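Local coordinates for viral structural protein 4 (Bombyx mori cytoplasmic polyhedrosis virus, PDB 6TZ0) that binds GTP, apparently through a P-loop, and probably serves as the nucleotide-handling partner of the viral RNA-dependent RNA polymerase during transcription, at residues 258-263 and 267-272; 278-283 and 287-292; 296-301 and 320-325. All blocks are in the same frame, centred on the assembly; numbering follows the deposited sequence.

In the fold
Going from the N terminus, the three contacts close in series; none nests in or crosses another. Contact 1 closes the short loop of a beta hairpin, strands 255-261 and 266-271, the inner pair of a four-stranded antiparallel sheet. Contact 2 comes next. It closes a tight loop that leads into helix 290-296. It touches contact 1 where Leu278 packs on Ile258 and Val271. Contact 3 closes a longer excursion of the chain that includes strand 313-319, and joins edge strand 297-299 to the loop leaving that strand. Contacts 1 and 3 share the sheet, since strand 297-299 lies beside 266-271. Contacts 2 and 3 are linked through helix 290-296.

Contact 1 of 3, residues 258-263 and 267-272; sequences ITWTGI and VTMMVN
The indole of Trp260 meets Met269 with its edge, not its face. The two residues sit on neighbouring strands of an antiparallel beta hairpin. Met269 CB lies close to the ring plane, 3.7 Å from Trp260 NE1. The sulfur stands obliquely to the ring, with SD 4.9 Å from the centre of the five-membered ring of Trp260. This is a Met-aromatic contact. It depends on the start of the methionine side chain: CG is anti to the backbone N (chi1 -177°), and the chain then bends at its last torsion. Ile258 CG2 lies over one face of the indole, near its rim, two residues back along the same strand.

The strands are held by backbone bonds. Ile258 and Met269 form a hydrogen-bonded pair, with N of Ile258 to O of Met269 at 2.9 Å and N of Met269 to O of Ile258 at 2.8 Å. Trp260 N also bonds to Val267 O.

Ile258, Trp260, Val267 and Met269 share one face of the sheet. Leu293 of helix 290-296 packs on this face, touching Ile258, Trp260, Met269 and Val271. Tyr286 meets the indole edge-to-face. The site is therefore a buried apolar core between sheet and helix.

Thr259 and Thr268 lie on the other face as a non-hydrogen-bonded pair. They touch through methyls, not hydroxyls. The hydroxyl of Thr268 is hydrogen-bonded to that of Thr300. Farther from the hairpin turn, Ile258 CD1 reaches Val271 CG2 at 3.9 Å.

Contact 2 of 3, residues 278-283 and 287-292; sequences LGLDVG and LKEYKK
Glu289 lies against Leu280 with the aliphatic part of its side chain and carries its charge past it. The two side chains run by each other in opposite directions. Glu289 CB is the first atom to touch, 3.8 Å from Leu280 CD2 and a little farther from Leu280 CG. CG comes next. It meets the same methyl, Leu280 CD2, at 3.8 Å, and it is 4.0 Å from the carbonyl O of Gly279. The chain then bends at chi2 (-65°). The carboxylate is carried toward Lys292, one turn further on, and Glu289 OE1 forms a salt bridge with Lys292 NZ at 3.6 Å. The same ammonium group is hydrogen-bonded to the carbonyl O of Asp277, just ahead of the first segment.

Both segments turn sharply here. Gly279 is the centre of an inverse gamma turn, closed by a weak bond from Leu280 N to Leu278 O. Leu287 to Tyr290 form a type II beta turn, and Glu289 is the N-cap of helix 290-296. The contact thus packs the loop after strand 266-271 on the start of the next helix.

Leu280 also touches Ile313 and Ile316 of strand 313-319, so it reaches from this loop to the sheet. Lys288 is extended along its whole length, and its CE comes to 4.1 Å from Gly279 O. At the other end Leu278 CD1 touches Lys292 CB at 3.9 Å. Leu273 packs on both of these residues. The Lys292 side chain lies about 11 Å from that of Ser361, a residue of a GTP site seen in this protein, though no GTP is bound to this chain in the model.

Contact 3 of 3, residues 296-301 and 320-325; sequences YGVITD and KMMNPS
Met322 reaches Val298 by an extended side chain with a bent end. Its CG sits beside the backbone N (chi1 -63°), and the next torsion is straight, which carries SD out from the loop. The last torsion, chi3 at -77°, then folds the methyl CE over Val298. On the valine, CG1 is anti to the backbone N (chi1 173°), and this leaves CG2 as the branch that meets the methionine. The two side chains meet at a slant.

Two atoms of each side chain do the touching. Met322 CE is 3.7 Å from Val298 CG2 and 3.9 Å from Val298 CB. Met322 SD is 3.8 Å from Val298 CB and only slightly farther from CG2. The methyl also comes to 4.3 Å from the carbonyl O of Tyr296.

Val298 lies in strand 297-299, an outer strand of the four-stranded antiparallel sheet. Met322 lies in the loop after strand 313-319, the outer strand at the opposite edge. The loop thus sends one side chain back to the far edge of the sheet. On the way Met322 also packs on Met270 of strand 266-271, the strand next to 297-299. Phe548 of helix 547-556 touches Val298 as well, so the valine joins sheet and helix. The loop ends at Ser325, at the N-cap position of helix 326-340. Ser325 packs against Arg377 of the RNA-dependent RNA polymerase chain. The Tyr296 side chain is about 12 Å from that of Ser361, a residue of a GTP site that is not occupied in this chain.

No hydrogen bond or salt bridge crosses between the two segments. Their direct attraction is therefore dispersion between a thioether end and a branched aliphatic group, with little directional preference.

Contact 1 of 3, residues 258-263 and 267-272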
loop_
_atom_site.group_PDB
_atom_site.type_symbol
_atom_site.label_atom_id
_atom_site.label_comp_id
_atom_site.label_asym_id
_atom_site.label_seq_id
_atom_site.Cartn_x
_atom_site.Cartn_y
_atom_site.Cartn_z
ATOM N N ILE B 258 20.769 -45.610 -8.179
ATOM C CA ILE B 258 20.846 -46.781 -7.322
ATOM C C ILE B 258 19.429 -47.192 -6.954
ATOM O O ILE B 258 18.591 -46.335 -6.670
ATOM C CB ILE B 258 21.675 -46.472 -6.063
ATOM C CG1 ILE B 258 23.022 -45.880 -6.452
ATOM C CG2 ILE B 258 21.927 -47.727 -5.268
ATOM C CD1 ILE B 258 23.764 -45.281 -5.302
ATOM N N THR B 259 19.151 -48.492 -6.977
ATOM C CA THR B 259 17.913 -49.028 -6.426
ATOM C C THR B 259 18.239 -49.830 -5.176
ATOM O O THR B 259 19.147 -50.662 -5.186
ATOM C CB THR B 259 17.160 -49.898 -7.433
ATOM O OG1 THR B 259 17.973 -51.008 -7.813
ATOM C CG2 THR B 259 16.793 -49.096 -8.658
ATOM N N TRP B 260 17.509 -49.564 -4.106
ATOM C CA TRP B 260 17.791 -50.090 -2.783
ATOM C C TRP B 260 16.691 -51.052 -2.367
ATOM O O TRP B 260 15.712 -51.258 -3.076
ATOM C CB TRP B 260 17.893 -48.951 -1.773
ATOM C CG TRP B 260 19.006 -48.004 -1.998
ATOM C CD1 TRP B 260 18.967 -46.872 -2.748
ATOM C CD2 TRP B 260 20.301 -48.051 -1.408
ATOM N NE1 TRP B 260 20.173 -46.230 -2.699
ATOM C CE2 TRP B 260 21.011 -46.935 -1.877
ATOM C CE3 TRP B 260 20.938 -48.939 -0.543
ATOM C CZ2 TRP B 260 22.323 -46.681 -1.509
ATOM C CZ3 TRP B 260 22.236 -48.684 -0.175
ATOM C CH2 TRP B 260 22.917 -47.570 -0.662
ATOM N N THR B 261 16.846 -51.622 -1.181
ATOM C CA THR B 261 15.786 -52.390 -0.546
ATOM C C THR B 261 15.152 -51.513 0.523
ATOM O O THR B 261 15.860 -50.882 1.310
ATOM C CB THR B 261 16.321 -53.681 0.063
ATOM O OG1 THR B 261 17.247 -53.369 1.105
ATOM C CG2 THR B 261 17.028 -54.493 -0.987
ATOM N N GLY B 262 13.832 -51.452 0.541
ATOM C CA GLY B 262 13.133 -50.590 1.461
ATOM C C GLY B 262 12.319 -51.359 2.481
ATOM O O GLY B 262 12.150 -52.569 2.404
ATOM N N ILE B 263 11.820 -50.614 3.462
ATOM C CA ILE B 263 10.827 -51.157 4.376
ATOM C C ILE B 263 9.529 -51.432 3.634
ATOM O O ILE B 263 8.879 -52.461 3.847
ATOM C CB ILE B 263 10.620 -50.190 5.557
ATOM C CG1 ILE B 263 11.916 -50.023 6.337
ATOM C CG2 ILE B 263 9.531 -50.665 6.486
ATOM C CD1 ILE B 263 12.418 -51.298 6.931
ATOM N N VAL B 267 13.592 -48.481 -3.328
ATOM C CA VAL B 267 13.811 -47.040 -3.321
ATOM C C VAL B 267 14.861 -46.702 -4.371
ATOM O O VAL B 267 15.924 -47.328 -4.403
ATOM C CB VAL B 267 14.254 -46.552 -1.927
ATOM C CG1 VAL B 267 14.508 -45.063 -1.929
ATOM C CG2 VAL B 267 13.223 -46.908 -0.877
ATOM N N THR B 268 14.577 -45.711 -5.215
ATOM C CA THR B 268 15.529 -45.252 -6.222
ATOM C C THR B 268 16.179 -43.935 -5.812
ATOM O O THR B 268 15.500 -43.005 -5.371
ATOM C CB THR B 268 14.858 -45.082 -7.584
ATOM O OG1 THR B 268 13.844 -44.080 -7.491
ATOM C CG2 THR B 268 14.223 -46.380 -8.027
ATOM N N MET B 269 17.498 -43.856 -5.990
ATOM C CA MET B 269 18.297 -42.718 -5.553
ATOM C C MET B 269 19.193 -42.230 -6.681
ATOM O O MET B 269 19.990 -43.001 -7.217
ATOM C CB MET B 269 19.165 -43.097 -4.351
ATOM C CG MET B 269 19.980 -41.955 -3.785
ATOM S SD MET B 269 21.071 -42.507 -2.472
ATOM C CE MET B 269 19.902 -42.775 -1.155
ATOM N N MET B 270 19.085 -40.948 -7.017
ATOM C CA MET B 270 19.962 -40.307 -7.988
ATOM C C MET B 270 21.132 -39.665 -7.256
ATOM O O MET B 270 20.932 -38.945 -6.275
ATOM C CB MET B 270 19.207 -39.258 -8.800
ATOM C CG MET B 270 18.124 -39.829 -9.675
ATOM S SD MET B 270 17.143 -38.567 -10.498
ATOM C CE MET B 270 18.292 -38.009 -11.733
ATOM N N VAL B 271 22.349 -39.935 -7.726
ATOM C CA VAL B 271 23.578 -39.492 -7.075
ATOM C C VAL B 271 24.434 -38.760 -8.101
ATOM O O VAL B 271 24.564 -39.210 -9.243
ATOM C CB VAL B 271 24.348 -40.685 -6.457
ATOM C CG1 VAL B 271 25.657 -40.256 -5.833
ATOM C CG2 VAL B 271 23.523 -41.373 -5.410
ATOM N N ASN B 272 25.029 -37.634 -7.693
ATOM C CA ASN B 272 25.898 -36.834 -8.549
ATOM C C ASN B 272 27.354 -37.250 -8.476
ATOM O O ASN B 272 28.238 -36.401 -8.606
ATOM C CB ASN B 272 25.784 -35.352 -8.201
ATOM C CG ASN B 272 24.483 -34.765 -8.615
ATOM O OD1 ASN B 272 23.679 -34.368 -7.789
ATOM N ND2 ASN B 272 24.270 -34.682 -9.904
#

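Contact 2 of 3, residues 278-283 and 287-292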
loop_
_atom_site.group_PDB
_atom_site.type_symbol
_atom_site.label_atom_id
_atom_site.label_comp_id
_atom_site.label_asym_id
_atom_site.label_seq_id
_atom_site.Cartn_x
_atom_site.Cartn_y
_atom_site.Cartn_z
ATOM N N LEU B 278 32.114 -43.054 -6.272
ATOM C CA LEU B 278 31.249 -43.675 -5.280
ATOM C C LEU B 278 31.545 -45.168 -5.270
ATOM O O LEU B 278 31.010 -45.923 -6.082
ATOM C CB LEU B 278 29.791 -43.402 -5.622
ATOM C CG LEU B 278 28.732 -43.876 -4.641
ATOM C CD1 LEU B 278 28.823 -43.101 -3.338
ATOM C CD2 LEU B 278 27.370 -43.740 -5.263
ATOM N N GLY B 279 32.393 -45.607 -4.349
ATOM C CA GLY B 279 32.856 -46.980 -4.370
ATOM C C GLY B 279 31.857 -47.976 -3.825
ATOM O O GLY B 279 32.034 -48.494 -2.721
ATOM N N LEU B 280 30.801 -48.255 -4.587
ATOM C CA LEU B 280 29.726 -49.133 -4.151
ATOM C C LEU B 280 29.432 -50.172 -5.219
ATOM O O LEU B 280 29.488 -49.881 -6.416
ATOM C CB LEU B 280 28.452 -48.346 -3.847
ATOM C CG LEU B 280 28.463 -47.390 -2.657
ATOM C CD1 LEU B 280 27.173 -46.610 -2.614
ATOM C CD2 LEU B 280 28.653 -48.160 -1.370
ATOM N N ASP B 281 29.110 -51.380 -4.777
ATOM C CA ASP B 281 28.722 -52.486 -5.637
ATOM C C ASP B 281 27.349 -52.989 -5.213
ATOM O O ASP B 281 26.784 -52.541 -4.217
ATOM C CB ASP B 281 29.750 -53.614 -5.571
ATOM C CG ASP B 281 31.098 -53.201 -6.101
ATOM O OD1 ASP B 281 31.142 -52.296 -6.960
ATOM O OD2 ASP B 281 32.115 -53.781 -5.668
ATOM N N VAL B 282 26.815 -53.938 -5.979
ATOM C CA VAL B 282 25.522 -54.532 -5.660
ATOM C C VAL B 282 25.665 -55.401 -4.418
ATOM O O VAL B 282 26.483 -56.327 -4.379
ATOM C CB VAL B 282 24.982 -55.341 -6.844
ATOM C CG1 VAL B 282 23.718 -56.068 -6.453
ATOM C CG2 VAL B 282 24.712 -54.429 -8.017
ATOM N N GLY B 283 24.872 -55.101 -3.394
ATOM C CA GLY B 283 24.903 -55.824 -2.142
ATOM C C GLY B 283 25.502 -55.051 -0.996
ATOM O O GLY B 283 25.454 -55.530 0.142
ATOM N N LEU B 287 25.120 -48.024 5.248
ATOM C CA LEU B 287 26.046 -47.245 6.059
ATOM C C LEU B 287 27.444 -47.191 5.471
ATOM O O LEU B 287 28.206 -46.281 5.810
ATOM C CB LEU B 287 26.104 -47.801 7.477
ATOM C CG LEU B 287 24.791 -47.639 8.232
ATOM C CD1 LEU B 287 24.869 -48.290 9.592
ATOM C CD2 LEU B 287 24.426 -46.176 8.353
ATOM N N LYS B 288 27.806 -48.149 4.628
ATOM C CA LYS B 288 29.017 -48.026 3.834
ATOM C C LYS B 288 28.860 -46.880 2.845
ATOM O O LYS B 288 27.858 -46.814 2.125
ATOM C CB LYS B 288 29.299 -49.328 3.096
ATOM C CG LYS B 288 30.549 -49.297 2.252
ATOM C CD LYS B 288 30.817 -50.647 1.628
ATOM C CE LYS B 288 32.066 -50.614 0.770
ATOM N NZ LYS B 288 32.356 -51.943 0.174
ATOM N N GLU B 289 29.846 -45.975 2.840
ATOM C CA GLU B 289 29.875 -44.774 1.992
ATOM C C GLU B 289 28.644 -43.895 2.208
ATOM O O GLU B 289 28.107 -43.316 1.265
ATOM C CB GLU B 289 30.032 -45.131 0.512
ATOM C CG GLU B 289 31.290 -45.914 0.185
ATOM C CD GLU B 289 32.565 -45.136 0.415
ATOM O OE1 GLU B 289 32.557 -43.898 0.255
ATOM O OE2 GLU B 289 33.584 -45.770 0.756
ATOM N N TYR B 290 28.214 -43.785 3.469
ATOM C CA TYR B 290 27.004 -43.042 3.808
ATOM C C TYR B 290 27.152 -41.551 3.553
ATOM O O TYR B 290 26.199 -40.898 3.116
ATOM C CB TYR B 290 26.631 -43.284 5.272
ATOM C CG TYR B 290 25.557 -42.351 5.779
ATOM C CD1 TYR B 290 24.238 -42.505 5.388
ATOM C CD2 TYR B 290 25.868 -41.302 6.638
ATOM C CE1 TYR B 290 23.259 -41.644 5.836
ATOM C CE2 TYR B 290 24.899 -40.438 7.084
ATOM C CZ TYR B 290 23.598 -40.615 6.684
ATOM O OH TYR B 290 22.630 -39.756 7.138
ATOM N N LYS B 291 28.326 -40.992 3.839
ATOM C CA LYS B 291 28.479 -39.544 3.796
ATOM C C LYS B 291 28.481 -39.021 2.366
ATOM O O LYS B 291 27.966 -37.929 2.111
ATOM C CB LYS B 291 29.753 -39.141 4.535
ATOM C CG LYS B 291 29.920 -37.650 4.727
ATOM C CD LYS B 291 31.212 -37.316 5.446
ATOM C CE LYS B 291 31.131 -37.659 6.922
ATOM N NZ LYS B 291 30.189 -36.764 7.641
ATOM N N LYS B 292 29.016 -39.796 1.419
ATOM C CA LYS B 292 28.951 -39.409 0.014
ATOM C C LYS B 292 27.521 -39.442 -0.504
ATOM O O LYS B 292 27.116 -38.568 -1.281
ATOM C CB LYS B 292 29.835 -40.329 -0.822
ATOM C CG LYS B 292 31.312 -40.171 -0.582
ATOM C CD LYS B 292 32.091 -41.085 -1.502
ATOM C CE LYS B 292 33.578 -40.979 -1.255
ATOM N NZ LYS B 292 34.330 -41.923 -2.111
#

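Contact 3 of 3, residues 296-301 and 320-325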
loop_
_atom_site.group_PDB
_atom_site.type_symbol
_atom_site.label_atom_id
_atom_site.label_comp_id
_atom_site.label_asym_id
_atom_site.label_seq_id
_atom_site.Cartn_x
_atom_site.Cartn_y
_atom_site.Cartn_z
ATOM N N TYR B 296 25.535 -36.124 -1.784
ATOM C CA TYR B 296 25.309 -36.059 -3.223
ATOM C C TYR B 296 24.082 -36.816 -3.723
ATOM O O TYR B 296 23.959 -37.009 -4.934
ATOM C CB TYR B 296 26.550 -36.559 -3.970
ATOM C CG TYR B 296 27.736 -35.665 -3.769
ATOM C CD1 TYR B 296 27.849 -34.475 -4.464
ATOM C CD2 TYR B 296 28.728 -35.990 -2.861
ATOM C CE1 TYR B 296 28.924 -33.642 -4.273
ATOM C CE2 TYR B 296 29.806 -35.163 -2.661
ATOM C CZ TYR B 296 29.899 -33.993 -3.371
ATOM O OH TYR B 296 30.976 -33.167 -3.175
ATOM N N GLY B 297 23.157 -37.215 -2.857
ATOM C CA GLY B 297 22.032 -38.037 -3.261
ATOM C C GLY B 297 20.693 -37.362 -3.039
ATOM O O GLY B 297 20.551 -36.505 -2.167
ATOM N N VAL B 298 19.708 -37.755 -3.849
ATOM C CA VAL B 298 18.315 -37.325 -3.723
ATOM C C VAL B 298 17.433 -38.540 -3.981
ATOM O O VAL B 298 17.543 -39.174 -5.035
ATOM C CB VAL B 298 17.939 -36.194 -4.701
ATOM C CG1 VAL B 298 16.455 -35.921 -4.648
ATOM C CG2 VAL B 298 18.667 -34.915 -4.384
ATOM N N ILE B 299 16.555 -38.863 -3.039
ATOM C CA ILE B 299 15.599 -39.950 -3.221
ATOM C C ILE B 299 14.419 -39.459 -4.047
ATOM O O ILE B 299 13.813 -38.428 -3.740
ATOM C CB ILE B 299 15.153 -40.508 -1.862
ATOM C CG1 ILE B 299 16.295 -41.309 -1.250
ATOM C CG2 ILE B 299 13.913 -41.362 -1.986
ATOM C CD1 ILE B 299 16.073 -41.689 0.169
ATOM N N THR B 300 14.086 -40.203 -5.102
ATOM C CA THR B 300 13.070 -39.804 -6.062
ATOM C C THR B 300 11.698 -40.398 -5.761
ATOM O O THR B 300 10.880 -40.536 -6.673
ATOM C CB THR B 300 13.508 -40.198 -7.469
ATOM O OG1 THR B 300 13.622 -41.621 -7.546
ATOM C CG2 THR B 300 14.856 -39.597 -7.784
ATOM N N ASP B 301 11.427 -40.748 -4.513
ATOM C CA ASP B 301 10.169 -41.368 -4.129
ATOM C C ASP B 301 9.378 -40.447 -3.214
ATOM O O ASP B 301 9.873 -39.424 -2.740
ATOM C CB ASP B 301 10.413 -42.706 -3.434
ATOM C CG ASP B 301 10.920 -43.762 -4.378
ATOM O OD1 ASP B 301 10.605 -43.692 -5.583
ATOM O OD2 ASP B 301 11.629 -44.670 -3.913
ATOM N N LYS B 320 22.236 -39.679 -15.739
ATOM C CA LYS B 320 22.546 -38.266 -15.908
ATOM C C LYS B 320 22.588 -37.546 -14.564
ATOM O O LYS B 320 21.806 -37.846 -13.659
ATOM C CB LYS B 320 21.506 -37.624 -16.818
ATOM C CG LYS B 320 21.786 -36.197 -17.157
ATOM C CD LYS B 320 20.749 -35.609 -18.048
ATOM C CE LYS B 320 21.088 -34.171 -18.303
ATOM N NZ LYS B 320 20.959 -33.369 -17.061
ATOM N N MET B 321 23.525 -36.608 -14.425
ATOM C CA MET B 321 23.598 -35.789 -13.223
ATOM C C MET B 321 22.429 -34.826 -13.111
ATOM O O MET B 321 21.967 -34.257 -14.101
ATOM C CB MET B 321 24.900 -34.996 -13.180
ATOM C CG MET B 321 26.079 -35.773 -12.675
ATOM S SD MET B 321 27.491 -34.696 -12.443
ATOM C CE MET B 321 28.701 -35.861 -11.835
ATOM N N MET B 322 21.972 -34.632 -11.880
ATOM C CA MET B 322 20.934 -33.664 -11.573
ATOM C C MET B 322 21.454 -32.241 -11.710
ATOM O O MET B 322 22.626 -31.955 -11.461
ATOM C CB MET B 322 20.429 -33.873 -10.151
ATOM C CG MET B 322 19.784 -35.209 -9.923
ATOM S SD MET B 322 19.174 -35.432 -8.253
ATOM C CE MET B 322 20.701 -35.767 -7.396
ATOM N N ASN B 323 20.572 -31.352 -12.097
ATOM C CA ASN B 323 20.895 -29.947 -12.125
ATOM C C ASN B 323 20.230 -29.249 -10.950
ATOM O O ASN B 323 19.090 -29.575 -10.611
ATOM C CB ASN B 323 20.432 -29.296 -13.428
ATOM C CG ASN B 323 21.055 -29.933 -14.643
ATOM O OD1 ASN B 323 20.363 -30.521 -15.468
ATOM N ND2 ASN B 323 22.372 -29.833 -14.754
ATOM N N PRO B 324 20.918 -28.319 -10.294
ATOM C CA PRO B 324 20.317 -27.639 -9.144
ATOM C C PRO B 324 19.204 -26.684 -9.544
ATOM O O PRO B 324 19.168 -26.159 -10.657
ATOM C CB PRO B 324 21.499 -26.891 -8.523
ATOM C CG PRO B 324 22.478 -26.754 -9.618
ATOM C CD PRO B 324 22.336 -27.968 -10.460
ATOM N N SER B 325 18.282 -26.472 -8.610
ATOM C CA SER B 325 17.138 -25.603 -8.832
ATOM C C SER B 325 17.564 -24.141 -8.897
ATOM O O SER B 325 18.584 -23.736 -8.341
ATOM C CB SER B 325 16.109 -25.790 -7.720
ATOM O OG SER B 325 15.025 -24.895 -7.868
#